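Local coordinates for protein phenylacetaldehyde dehydrogenase (Burkholderia cenocepacia, PDB 4O5H) that probably catalyses the NAD+-dependent oxidation of phenylacetaldehyde to phenylacetate, as a member of the aldehyde dehydrogenase family, at residues K300-V305 with E335-I340; G314-A319 with C470-D475; E378-A383 with Q406-V411; T399-T404 with V419-P424; L434-P439 with R460-T465. All blocks are in the same frame, centred on the assembly; numbering follows the deposited sequence. Where two conformers were deposited one is given.

How the interactions relate
From the N terminus, residues 300-305 open interaction 1, and residues 314-319 open interaction 2 before 335-340 closes the first loop, so these two cross. Interaction 1 pairs helices 298-310 and 330-343, which lie on one face of a sheet. Next, 378-383 opens interaction 3 and 399-404 opens interaction 4; they close at 406-411 and 419-424 and so cross, joining the end of helix 362-378, strands 381-384, 399-402 and 419-425, and the short helix 409-412. Interaction 5 follows in series, closing at 460-465 and tying helix 428-436 to the loop before strand 465-468. Interactions 3, 4 and 5 are all nested inside the long loop that interaction 2 closes at 470-475.

Interaction 1 (K300-V305 with E335-I340); sequences KAAQGV and ERVAKI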
# COMPACT_ATOMS: atom_id res chain seq x y z
N LYS A 300 -5.28 -4.16 39.16
CA LYS A 300 -4.66 -3.52 38.00
C LYS A 300 -5.17 -4.14 36.71
O LYS A 300 -5.44 -3.42 35.70
CB LYS A 300 -3.13 -3.68 38.02
CG LYS A 300 -2.41 -3.37 36.66
CD LYS A 300 -1.60 -2.07 36.55
CE LYS A 300 -0.49 -2.14 35.50
NZ LYS A 300 0.65 -3.03 35.82
N ALA A 301 -5.25 -5.45 36.69
CA ALA A 301 -5.69 -6.15 35.47
C ALA A 301 -7.14 -5.83 35.19
O ALA A 301 -7.50 -5.54 34.03
CB ALA A 301 -5.48 -7.65 35.60
N ALA A 302 -7.98 -5.81 36.22
CA ALA A 302 -9.39 -5.55 36.01
C ALA A 302 -9.60 -4.12 35.52
O ALA A 302 -10.42 -3.87 34.65
CB ALA A 302 -10.18 -5.79 37.28
N GLN A 303 -8.87 -3.18 36.09
CA GLN A 303 -9.00 -1.79 35.67
C GLN A 303 -8.53 -1.67 34.21
O GLN A 303 -9.12 -0.96 33.44
CB GLN A 303 -8.20 -0.88 36.60
CG GLN A 303 -8.46 0.59 36.40
CD GLN A 303 -9.88 0.97 36.81
OE1 GLN A 303 -10.29 0.72 37.94
NE2 GLN A 303 -10.65 1.48 35.87
N GLY A 304 -7.48 -2.40 33.86
CA GLY A 304 -6.95 -2.44 32.51
C GLY A 304 -7.91 -3.02 31.49
O GLY A 304 -8.10 -2.43 30.42
N VAL A 305 -8.55 -4.11 31.83
CA VAL A 305 -9.56 -4.75 30.98
C VAL A 305 -10.77 -3.83 30.81
O VAL A 305 -11.22 -3.61 29.69
CB VAL A 305 -10.02 -6.10 31.59
CG1 VAL A 305 -11.28 -6.63 30.91
CG2 VAL A 305 -8.90 -7.13 31.52
N GLU A 335 -15.15 -10.54 38.09
CA GLU A 335 -15.95 -9.99 39.16
C GLU A 335 -15.62 -8.51 39.32
O GLU A 335 -16.51 -7.67 39.35
CB GLU A 335 -15.69 -10.77 40.41
CG GLU A 335 -16.34 -10.28 41.69
CD GLU A 335 -15.54 -10.68 42.95
OE1 GLU A 335 -14.49 -10.07 43.30
OE2 GLU A 335 -15.97 -11.64 43.59
N ARG A 336 -14.34 -8.20 39.34
CA ARG A 336 -13.90 -6.81 39.46
C ARG A 336 -14.30 -5.95 38.26
O ARG A 336 -14.71 -4.81 38.43
CB ARG A 336 -12.40 -6.73 39.69
CG ARG A 336 -11.95 -7.20 41.06
CD ARG A 336 -10.44 -7.43 41.04
NE ARG A 336 -9.89 -7.67 42.36
CZ ARG A 336 -9.98 -8.82 43.01
NH1 ARG A 336 -10.60 -9.88 42.46
NH2 ARG A 336 -9.45 -8.94 44.21
N VAL A 337 -14.15 -6.50 37.05
CA VAL A 337 -14.53 -5.75 35.82
C VAL A 337 -16.03 -5.42 35.78
O VAL A 337 -16.42 -4.31 35.46
CB VAL A 337 -14.14 -6.55 34.56
CG1 VAL A 337 -14.76 -5.96 33.33
CG2 VAL A 337 -12.61 -6.66 34.43
N ALA A 338 -16.87 -6.36 36.16
CA ALA A 338 -18.31 -6.11 36.25
C ALA A 338 -18.65 -5.00 37.26
O ALA A 338 -19.54 -4.17 37.01
CB ALA A 338 -19.04 -7.37 36.64
N LYS A 339 -17.98 -5.00 38.42
CA LYS A 339 -18.21 -3.95 39.43
C LYS A 339 -17.82 -2.59 38.84
O LYS A 339 -18.52 -1.62 39.02
CB LYS A 339 -17.45 -4.22 40.75
N ILE A 340 -16.69 -2.54 38.12
CA ILE A 340 -16.24 -1.30 37.49
C ILE A 340 -17.28 -0.84 36.46
O ILE A 340 -17.69 0.31 36.47
CB ILE A 340 -14.84 -1.46 36.84
CG1 ILE A 340 -13.79 -1.61 37.93
CG2 ILE A 340 -14.50 -0.24 35.96
CD1 ILE A 340 -12.48 -2.26 37.49
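Ala302 sets its methyl against the base of Arg336, and this pair shows how a small residue lets two helices approach closely: Ala302 CB lies only 3.4 Å from Arg336 CB, a tight fit. The same methyl is flanked by one branch of Val337, whose CG2 stands 3.8 Å from Ala302 CB and also comes to 3.6 Å from Ala302 O, alongside the carbonyl. CG1 of Val337 is anti to the backbone N (chi1 168°), which leaves CG2 beside that nitrogen and turned to the neighbouring helix. Val305, a turn further on, crosses Val337 at about a right angle, its CG1 meeting Val337 CG2 at 3.8 Å. Helices 298-310 and 330-343 thus pack on one face of the sheet of this aldehyde dehydrogenase fold, their local axes 8.5 Å apart at closest approach and crossing at -50°, an angle common in ridges-into-grooves packing; beneath them, Val305 and Val337 both rest on Leu420 of strand 419-425. Toward the other margin, Ile340 sends CD1 to 3.7 Å from Gln303 OE1, the two side chains lying nearly perpendicular. Gln303 is bent at chi2 (67°), and its NE2 is bonded to Asn307. Arg336 is extended from CG to NE, and its NE forms a salt bridge with Asp299 while NH1 bonds to the carbonyl oxygen of Gly332.

Interaction 2 (G314-A319 with C470-D475); sequences GQVCTA and CHSLLD
Thr318 and Ser472 mark where two irregular loops come together, with their CA atoms 6.2 Å apart. On one side the chain folds through a type I beta turn from Val316 to Ala319, closed by the 3.0 Å bond from Ala319 N to Val316 O; Cys317, which by its family signature is probably the catalytic cysteine, occupies the second position of that turn. On the other side, Ser472 adopts a left-handed backbone conformation with positive phi, and its CB is directed toward the turn. Two polar contacts then join the loops. His471 NE2 donates to Thr318 O at 2.7 Å; the carbonyl points nearly straight at the nitrogen (177°), and the oxygen lies in the imidazole plane at the ring edge, although the angle at the hydrogen is a bent 141°. The ring arrives there with CG anti to the backbone N, chi1 -159°. The hydroxyls of Thr318 and Ser472 meet tip to tip, OG1 to OG 2.9 Å, and either may be the donor. Val316 CG1 adds a looser contact to the serine hydroxyl, at 4.0 Å from Ser472 OG. Beyond the contact, His471 ND1 bonds to Ser445, and Leu474 O to Tyr160 of the second subunit, so this loop also faces the dimer interface. Since NE2 is the donor, it carries a proton, and the imidazole, held at both nitrogens, probably restrains the carbonyl of Thr318, the residue directly following the probable nucleophile.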
# COMPACT_ATOMS: atom_id res chain seq x y z
N GLY A 314 -16.40 2.43 23.94
CA GLY A 314 -16.08 1.29 23.08
C GLY A 314 -16.05 1.61 21.60
O GLY A 314 -15.89 0.70 20.78
N GLN A 315 -16.17 2.91 21.26
CA GLN A 315 -16.18 3.33 19.87
C GLN A 315 -14.75 3.64 19.45
O GLN A 315 -14.36 4.79 19.17
CB GLN A 315 -17.10 4.55 19.69
CG GLN A 315 -18.55 4.23 20.00
CD GLN A 315 -19.42 5.45 20.09
OE1 GLN A 315 -19.01 6.52 20.58
NE2 GLN A 315 -20.62 5.30 19.63
N VAL A 316 -13.97 2.58 19.38
CA VAL A 316 -12.55 2.65 19.14
C VAL A 316 -12.19 1.42 18.29
O VAL A 316 -12.55 0.29 18.61
CB VAL A 316 -11.78 2.57 20.45
CG1 VAL A 316 -10.30 2.77 20.21
CG2 VAL A 316 -12.30 3.59 21.46
N CYS A 317 -11.47 1.66 17.20
CA CYS A 317 -11.15 0.59 16.27
C CYS A 317 -10.36 -0.52 16.95
O CYS A 317 -10.59 -1.70 16.71
CB CYS A 317 -10.39 1.13 15.07
SG CYS A 317 -8.81 1.87 15.47
N THR A 318 -9.45 -0.14 17.86
CA THR A 318 -8.69 -1.11 18.67
C THR A 318 -9.27 -1.43 20.03
O THR A 318 -8.55 -1.89 20.91
CB THR A 318 -7.26 -0.59 18.93
OG1 THR A 318 -7.32 0.73 19.51
CG2 THR A 318 -6.50 -0.55 17.66
N ALA A 319 -10.55 -1.17 20.26
CA ALA A 319 -11.15 -1.51 21.55
C ALA A 319 -10.83 -2.94 21.93
O ALA A 319 -10.88 -3.87 21.10
CB ALA A 319 -12.65 -1.33 21.49
N CYS A 470 -1.18 -1.94 29.01
CA CYS A 470 -1.95 -0.77 28.57
C CYS A 470 -2.76 -1.21 27.34
O CYS A 470 -2.67 -2.39 26.93
CB CYS A 470 -1.01 0.41 28.28
SG CYS A 470 0.31 0.09 27.10
N HIS A 471 -3.57 -0.32 26.77
CA HIS A 471 -4.34 -0.63 25.58
C HIS A 471 -4.85 0.65 24.95
O HIS A 471 -5.19 1.60 25.67
CB HIS A 471 -5.53 -1.54 25.92
CG HIS A 471 -6.06 -2.30 24.73
ND1 HIS A 471 -5.83 -3.65 24.56
CD2 HIS A 471 -6.85 -1.92 23.71
CE1 HIS A 471 -6.40 -4.04 23.43
NE2 HIS A 471 -7.04 -3.01 22.90
N SER A 472 -4.88 0.68 23.62
CA SER A 472 -5.27 1.86 22.84
C SER A 472 -4.56 3.12 23.33
O SER A 472 -5.18 4.18 23.42
CB SER A 472 -6.78 2.08 22.85
OG SER A 472 -7.49 0.97 22.36
N LEU A 473 -3.27 3.02 23.60
CA LEU A 473 -2.46 4.12 23.98
C LEU A 473 -1.66 4.60 22.73
O LEU A 473 -1.08 3.78 22.03
CB LEU A 473 -1.57 3.61 25.11
CG LEU A 473 -1.05 4.64 26.08
CD1 LEU A 473 -2.27 5.23 26.77
CD2 LEU A 473 -0.08 4.01 27.06
N LEU A 474 -1.69 5.92 22.45
CA LEU A 474 -1.16 6.51 21.22
C LEU A 474 0.05 7.39 21.52
O LEU A 474 0.10 8.06 22.54
CB LEU A 474 -2.21 7.49 20.61
N ASP A 475 0.98 7.48 20.57
CA ASP A 475 1.98 8.53 20.56
C ASP A 475 2.29 8.84 19.11
O ASP A 475 2.33 7.95 18.27
CB ASP A 475 3.25 8.12 21.29
CG ASP A 475 4.19 9.27 21.48
OD1 ASP A 475 3.95 10.12 22.37
OD2 ASP A 475 5.14 9.42 20.67

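Interaction 3 (E378-A383 with Q406-V411); sequences EGARAA and QAMRVV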
# COMPACT_ATOMS: atom_id res chain seq x y z
N GLU A 378 -27.85 -16.49 21.74
CA GLU A 378 -26.95 -17.63 21.55
C GLU A 378 -26.47 -18.25 22.85
O GLU A 378 -25.74 -19.24 22.82
CB GLU A 378 -25.76 -17.23 20.70
CG GLU A 378 -26.13 -16.85 19.28
CD GLU A 378 -24.91 -16.69 18.38
OE1 GLU A 378 -24.31 -15.66 18.30
OE2 GLU A 378 -24.53 -17.68 17.75
N GLY A 379 -26.89 -17.70 23.99
CA GLY A 379 -26.59 -18.34 25.29
C GLY A 379 -25.63 -17.57 26.18
O GLY A 379 -25.29 -18.03 27.26
N ALA A 380 -25.17 -16.42 25.73
CA ALA A 380 -24.29 -15.59 26.55
C ALA A 380 -25.10 -14.96 27.64
O ALA A 380 -26.31 -14.80 27.50
CB ALA A 380 -23.65 -14.49 25.70
N ARG A 381 -24.44 -14.60 28.73
CA ARG A 381 -25.12 -13.87 29.77
C ARG A 381 -24.36 -12.66 30.22
O ARG A 381 -23.13 -12.61 30.12
CB ARG A 381 -25.47 -14.77 30.95
CG ARG A 381 -24.40 -14.97 31.97
CD ARG A 381 -24.85 -15.95 33.06
NE ARG A 381 -23.63 -16.47 33.67
CZ ARG A 381 -22.90 -15.80 34.56
NH1 ARG A 381 -23.30 -14.63 34.99
NH2 ARG A 381 -21.77 -16.32 35.02
N ALA A 382 -25.11 -11.67 30.70
CA ALA A 382 -24.53 -10.41 31.11
C ALA A 382 -24.09 -10.44 32.57
O ALA A 382 -24.89 -10.63 33.47
CB ALA A 382 -25.53 -9.29 30.91
N ALA A 383 -22.80 -10.29 32.80
CA ALA A 383 -22.29 -10.11 34.14
C ALA A 383 -22.49 -8.67 34.56
O ALA A 383 -22.43 -8.36 35.75
CB ALA A 383 -20.81 -10.46 34.19
N GLN A 406 -16.31 -18.96 20.83
CA GLN A 406 -15.74 -18.38 19.62
C GLN A 406 -16.71 -18.41 18.45
O GLN A 406 -16.55 -17.63 17.52
CB GLN A 406 -14.42 -19.09 19.23
CG GLN A 406 -13.32 -18.95 20.28
CD GLN A 406 -12.82 -17.52 20.43
OE1 GLN A 406 -13.00 -16.89 21.48
NE2 GLN A 406 -12.20 -16.99 19.36
N ALA A 407 -17.72 -19.26 18.49
CA ALA A 407 -18.69 -19.32 17.41
C ALA A 407 -19.72 -18.20 17.44
O ALA A 407 -20.44 -18.00 16.47
CB ALA A 407 -19.42 -20.67 17.44
N MET A 408 -19.87 -17.50 18.54
CA MET A 408 -20.98 -16.54 18.65
C MET A 408 -20.71 -15.27 17.88
O MET A 408 -19.57 -14.81 17.81
CB MET A 408 -21.21 -16.16 20.11
CG MET A 408 -21.68 -17.32 20.97
SD MET A 408 -22.01 -16.71 22.63
CE MET A 408 -22.49 -18.26 23.41
N ARG A 409 -21.76 -14.65 17.36
CA ARG A 409 -21.61 -13.37 16.60
C ARG A 409 -20.94 -12.27 17.41
O ARG A 409 -20.09 -11.57 16.88
CB ARG A 409 -22.95 -12.86 16.14
CG ARG A 409 -23.67 -13.81 15.21
CD ARG A 409 -24.88 -13.15 14.59
NE ARG A 409 -24.45 -11.96 13.86
CZ ARG A 409 -25.23 -10.94 13.56
NH1 ARG A 409 -26.51 -10.95 13.89
NH2 ARG A 409 -24.71 -9.89 12.91
N VAL A 410 -21.29 -12.15 18.69
CA VAL A 410 -20.66 -11.15 19.56
C VAL A 410 -19.17 -11.32 19.74
O VAL A 410 -18.47 -10.37 20.01
CB VAL A 410 -21.28 -11.05 20.98
CG1 VAL A 410 -22.63 -10.37 20.91
CG2 VAL A 410 -21.36 -12.41 21.66
N VAL A 411 -18.69 -12.55 19.61
CA VAL A 411 -17.25 -12.78 19.65
C VAL A 411 -16.60 -12.57 18.29
O VAL A 411 -15.45 -12.08 18.24
CB VAL A 411 -16.91 -14.18 20.21
CG1 VAL A 411 -15.41 -14.41 20.29
CG2 VAL A 411 -17.52 -14.40 21.60
O HOH W 1 -23.89 -13.41 19.50
O HOH W 2 -23.18 -17.59 15.73
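Glu378 reaches across to the start of the short helix 409-412, where its OE1 accepts the backbone N-H of Arg409 at 2.9 Å. The bond is fairly straight, 161° at the hydrogen, and uses the syn lone pair of OE1. A water donates to the same oxygen, at 2.6 Å from Glu378 OE1, and accepts from Val410 N at 3.0 Å, so the carboxylate serves two successive amides of the first turn. Its charge is probably stabilised by these N-H groups, Arg409 directly and Val410 through the water. Alongside, Met408 runs back toward the other segment: with CG beside the backbone N (chi1 -65°) and the rest of the chain extended, its CE is carried to 3.4 Å from Glu378 O, and its SD lies 4.1 Å from Ala380 CB. Behind the first shell, Arg409 bends at chi3 and turns its guanidinium away to a salt bridge with Glu413, while Ala380 is backed by Thr404. Two helix ends therefore face each other: helix 362-378 stops in a Schellman motif at Gly379, with positive phi, and helix 409-412 begins just after Met408 at its N-cap position.

Interaction 4 (T399-T404 with V419-P424); sequences TVLVDT and VLVAMP
Leu420, Leu401 and Ala422 donate in turn, from alternate strands, in a run of backbone hydrogen bonds that zips two parallel strands together. Leu420 N reaches Thr399 O at 2.9 Å and almost linearly, with 172° at the hydrogen; Leu401 N reaches Leu420 O at 2.8 Å; and Ala422 N reaches Leu401 O at 3.0 Å, by then clearly bent. Strands 399-402 and 419-425, with helix 409-412 between them, make a beta-alpha-beta unit, and within the segments their axes lie 26° from parallel. Beyond the last bond the ladder gives way: at Val402 and Ala422 the chains diverge, and a water takes over, donating to Ala422 O at 2.7 Å while accepting from Asp403 N. Weaker CA-H...O contacts, from Val419 CA to Thr399 O and from Val421 CA to Leu401 O, supplement the ladder. Side chains then divide between two faces. Thr399, Leu401, Val419 and Val421 share one, where Leu401 and Val419 cross obliquely and Leu401 CD1 is 4.0 Å from Val419 CG1; helix 362-378 covers much of this face. Val400 and Leu420 occupy the other, under helices 298-310 and 330-343. At the far end Thr404 crosses both Val421 and Met423 at about a right angle, its CG2 4.0 Å from Val421 CG1. Its chi1 of 52° puts OG1 between the backbone N and the carbonyl carbon, and there the hydroxyl is buried without a polar partner in the model, its OG1 lying 3.2 Å from Met423 CG.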
# COMPACT_ATOMS: atom_id res chain seq x y z
N THR A 399 -21.50 -3.06 29.10
CA THR A 399 -21.98 -4.41 29.12
C THR A 399 -20.84 -5.42 29.08
O THR A 399 -19.91 -5.31 28.26
CB THR A 399 -22.93 -4.60 27.92
OG1 THR A 399 -24.03 -3.72 28.09
CG2 THR A 399 -23.45 -5.99 27.86
N VAL A 400 -20.89 -6.39 29.99
CA VAL A 400 -19.90 -7.47 30.03
C VAL A 400 -20.62 -8.80 29.87
O VAL A 400 -21.51 -9.13 30.67
CB VAL A 400 -19.14 -7.49 31.36
CG1 VAL A 400 -18.13 -8.65 31.40
CG2 VAL A 400 -18.41 -6.16 31.55
N LEU A 401 -20.27 -9.54 28.83
CA LEU A 401 -20.86 -10.82 28.52
C LEU A 401 -19.89 -11.94 28.83
O LEU A 401 -18.72 -11.89 28.44
CB LEU A 401 -21.26 -10.88 27.05
CG LEU A 401 -22.28 -9.83 26.56
CD1 LEU A 401 -22.55 -9.97 25.08
CD2 LEU A 401 -23.56 -9.98 27.35
N VAL A 402 -20.40 -12.96 29.52
CA VAL A 402 -19.66 -14.18 29.82
C VAL A 402 -20.44 -15.40 29.31
O VAL A 402 -21.54 -15.28 28.81
CB VAL A 402 -19.37 -14.34 31.32
CG1 VAL A 402 -18.53 -13.17 31.80
CG2 VAL A 402 -20.65 -14.47 32.13
N ASP A 403 -19.82 -16.57 29.41
CA ASP A 403 -20.37 -17.81 28.87
C ASP A 403 -20.46 -17.71 27.37
O ASP A 403 -21.34 -18.30 26.74
CB ASP A 403 -21.74 -18.17 29.45
CG ASP A 403 -21.73 -18.39 30.96
OD1 ASP A 403 -20.68 -18.70 31.52
OD2 ASP A 403 -22.81 -18.26 31.56
N THR A 404 -19.55 -16.96 26.79
CA THR A 404 -19.49 -16.83 25.34
C THR A 404 -18.58 -17.89 24.75
O THR A 404 -17.78 -18.47 25.45
CB THR A 404 -18.96 -15.47 24.92
OG1 THR A 404 -17.71 -15.23 25.59
CG2 THR A 404 -19.94 -14.37 25.27
N VAL A 419 -19.21 -3.09 24.80
CA VAL A 419 -19.59 -4.46 25.01
C VAL A 419 -18.33 -5.32 24.99
O VAL A 419 -17.67 -5.45 23.96
CB VAL A 419 -20.56 -4.94 23.92
CG1 VAL A 419 -21.01 -6.35 24.17
CG2 VAL A 419 -21.76 -4.00 23.80
N LEU A 420 -18.08 -5.98 26.11
CA LEU A 420 -16.97 -6.91 26.28
C LEU A 420 -17.47 -8.36 26.25
O LEU A 420 -18.54 -8.64 26.77
CB LEU A 420 -16.31 -6.67 27.64
CG LEU A 420 -15.07 -7.51 27.99
CD1 LEU A 420 -13.94 -7.26 27.03
CD2 LEU A 420 -14.61 -7.20 29.40
N VAL A 421 -16.69 -9.24 25.63
CA VAL A 421 -16.89 -10.68 25.80
C VAL A 421 -15.65 -11.18 26.54
O VAL A 421 -14.54 -10.75 26.22
CB VAL A 421 -17.14 -11.43 24.49
CG1 VAL A 421 -18.40 -10.92 23.82
CG2 VAL A 421 -15.94 -11.32 23.52
N ALA A 422 -15.84 -12.04 27.55
CA ALA A 422 -14.72 -12.48 28.35
C ALA A 422 -14.75 -13.99 28.58
O ALA A 422 -15.78 -14.53 29.02
CB ALA A 422 -14.74 -11.77 29.69
N MET A 423 -13.61 -14.63 28.35
CA MET A 423 -13.47 -16.10 28.43
C MET A 423 -12.15 -16.51 29.07
O MET A 423 -11.17 -15.78 28.98
CB MET A 423 -13.53 -16.69 27.01
CG MET A 423 -14.92 -16.61 26.36
SD MET A 423 -14.87 -16.48 24.55
CE MET A 423 -14.43 -14.77 24.38
N PRO A 424 -12.11 -17.70 29.69
CA PRO A 424 -10.92 -18.23 30.29
C PRO A 424 -10.02 -18.98 29.32
O PRO A 424 -10.46 -19.38 28.26
CB PRO A 424 -11.48 -19.20 31.34
CG PRO A 424 -12.73 -19.73 30.71
CD PRO A 424 -13.30 -18.56 29.95
O HOH W 3 -17.05 -16.77 29.71

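Interaction 5 (L434-P439 with R460-T465); sequences LANDTP and RIAAGT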
# COMPACT_ATOMS: atom_id res chain seq x y z
N LEU A 434 -6.77 -18.48 20.45
CA LEU A 434 -8.00 -17.72 20.60
C LEU A 434 -7.82 -16.29 20.11
O LEU A 434 -8.66 -15.77 19.39
CB LEU A 434 -8.48 -17.74 22.04
CG LEU A 434 -8.91 -19.12 22.55
CD1 LEU A 434 -9.00 -19.11 24.07
CD2 LEU A 434 -10.22 -19.59 21.94
N ALA A 435 -6.69 -15.68 20.47
CA ALA A 435 -6.47 -14.31 20.16
C ALA A 435 -6.36 -14.07 18.64
O ALA A 435 -6.90 -13.08 18.13
CB ALA A 435 -5.21 -13.82 20.87
N ASN A 436 -5.70 -14.99 17.94
CA ASN A 436 -5.58 -14.92 16.49
C ASN A 436 -6.79 -15.46 15.73
O ASN A 436 -6.82 -15.33 14.52
CB ASN A 436 -4.32 -15.64 16.00
CG ASN A 436 -3.05 -14.90 16.37
OD1 ASN A 436 -3.02 -13.68 16.43
ND2 ASN A 436 -1.99 -15.65 16.60
N ASP A 437 -7.78 -16.00 16.42
CA ASP A 437 -8.99 -16.55 15.79
C ASP A 437 -10.00 -15.42 15.45
O ASP A 437 -11.06 -15.28 16.09
CB ASP A 437 -9.61 -17.62 16.71
CG ASP A 437 -10.87 -18.25 16.13
OD1 ASP A 437 -10.92 -18.43 14.90
OD2 ASP A 437 -11.83 -18.54 16.90
N THR A 438 -9.63 -14.65 14.43
CA THR A 438 -10.36 -13.46 13.99
C THR A 438 -9.85 -13.14 12.60
O THR A 438 -8.68 -13.38 12.30
CB THR A 438 -10.15 -12.26 14.94
OG1 THR A 438 -10.76 -11.09 14.41
CG2 THR A 438 -8.65 -11.95 15.16
N PRO A 439 -10.71 -12.56 11.75
CA PRO A 439 -10.20 -12.05 10.49
C PRO A 439 -9.37 -10.77 10.68
O PRO A 439 -8.66 -10.38 9.78
CB PRO A 439 -11.46 -11.77 9.70
CG PRO A 439 -12.52 -11.58 10.73
CD PRO A 439 -12.18 -12.51 11.84
N ARG A 460 3.96 -13.79 18.53
CA ARG A 460 2.93 -14.76 18.11
C ARG A 460 1.56 -14.16 17.85
O ARG A 460 0.69 -14.83 17.25
CB ARG A 460 2.80 -15.83 19.19
CG ARG A 460 4.07 -16.58 19.46
CD ARG A 460 3.89 -17.62 20.59
NE ARG A 460 3.12 -18.77 20.13
CZ ARG A 460 2.60 -19.71 20.90
NH1 ARG A 460 2.75 -19.69 22.22
NH2 ARG A 460 1.93 -20.69 20.33
N ILE A 461 1.33 -12.93 18.32
CA ILE A 461 0.04 -12.30 18.15
C ILE A 461 0.04 -11.50 16.85
O ILE A 461 0.88 -10.60 16.68
CB ILE A 461 -0.27 -11.36 19.33
CG1 ILE A 461 -0.30 -12.16 20.63
CG2 ILE A 461 -1.60 -10.66 19.12
CD1 ILE A 461 -1.22 -13.35 20.56
N ALA A 462 -0.88 -11.82 15.94
CA ALA A 462 -0.91 -11.13 14.61
C ALA A 462 -1.72 -9.88 14.70
O ALA A 462 -2.90 -9.86 14.30
CB ALA A 462 -1.45 -12.05 13.53
N ALA A 463 -1.11 -8.82 15.23
CA ALA A 463 -1.75 -7.52 15.31
C ALA A 463 -0.75 -6.42 14.99
O ALA A 463 0.46 -6.54 15.26
CB ALA A 463 -2.33 -7.28 16.67
N GLY A 464 -1.24 -5.34 14.44
CA GLY A 464 -0.39 -4.22 14.06
C GLY A 464 0.27 -3.51 15.24
O GLY A 464 1.34 -2.92 15.05
N THR A 465 -0.41 -3.48 16.37
CA THR A 465 0.12 -2.94 17.62
C THR A 465 -0.17 -3.94 18.76
O THR A 465 -1.29 -4.45 18.86
CB THR A 465 -0.52 -1.58 18.02
OG1 THR A 465 -0.26 -0.60 16.98
CG2 THR A 465 0.05 -1.08 19.35
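Asn436 reaches out to Arg460 and Ala462, and its side chain is easily followed outward. From CB, chi1 of -70° sets CG beside the backbone N and turns the amide toward the loop, where CG stands 3.8 Å from both Ala462 N and Arg460 O. One branch, ND2, donates to Arg460 O at 2.9 Å with 166° at the hydrogen; this acceptor lies in the plane of the Asn436 amide, and the donor in turn lies in the plane of the arginine carbonyl. The other branch, OD1, accepts from Ala462 N at 2.9 Å, nearly straight at 172°, though the donor is tilted out of the amide plane. OD1 also sits 3.7 Å from Ala462 CB. Because the two bonds use opposite ends of the amide, they fix which way round it is turned. A terminal amide thus grips N-H and C=O groups two residues apart, as a residue of a parallel strand would, and so fastens the last turn of helix 428-436 to the loop leading into strand 465-468, the edge strand of this chain's second sheet. That sheet continues across the dimer interface, where Thr465 pairs in parallel with a strand of the second subunit, and Ile461 O bonds to Lys504 of that subunit. Ala462 is the centre of an inverse gamma turn, closed by a weak bond from Ala463 N to Ile461 O. Beside the polar pair, Ala435 CB lies 4.0 Å from Ile461 CD1, a less certain contact because Ile461 has two modelled conformers. Arg460 turns its guanidinium away, toward a salt bridge with Asp429.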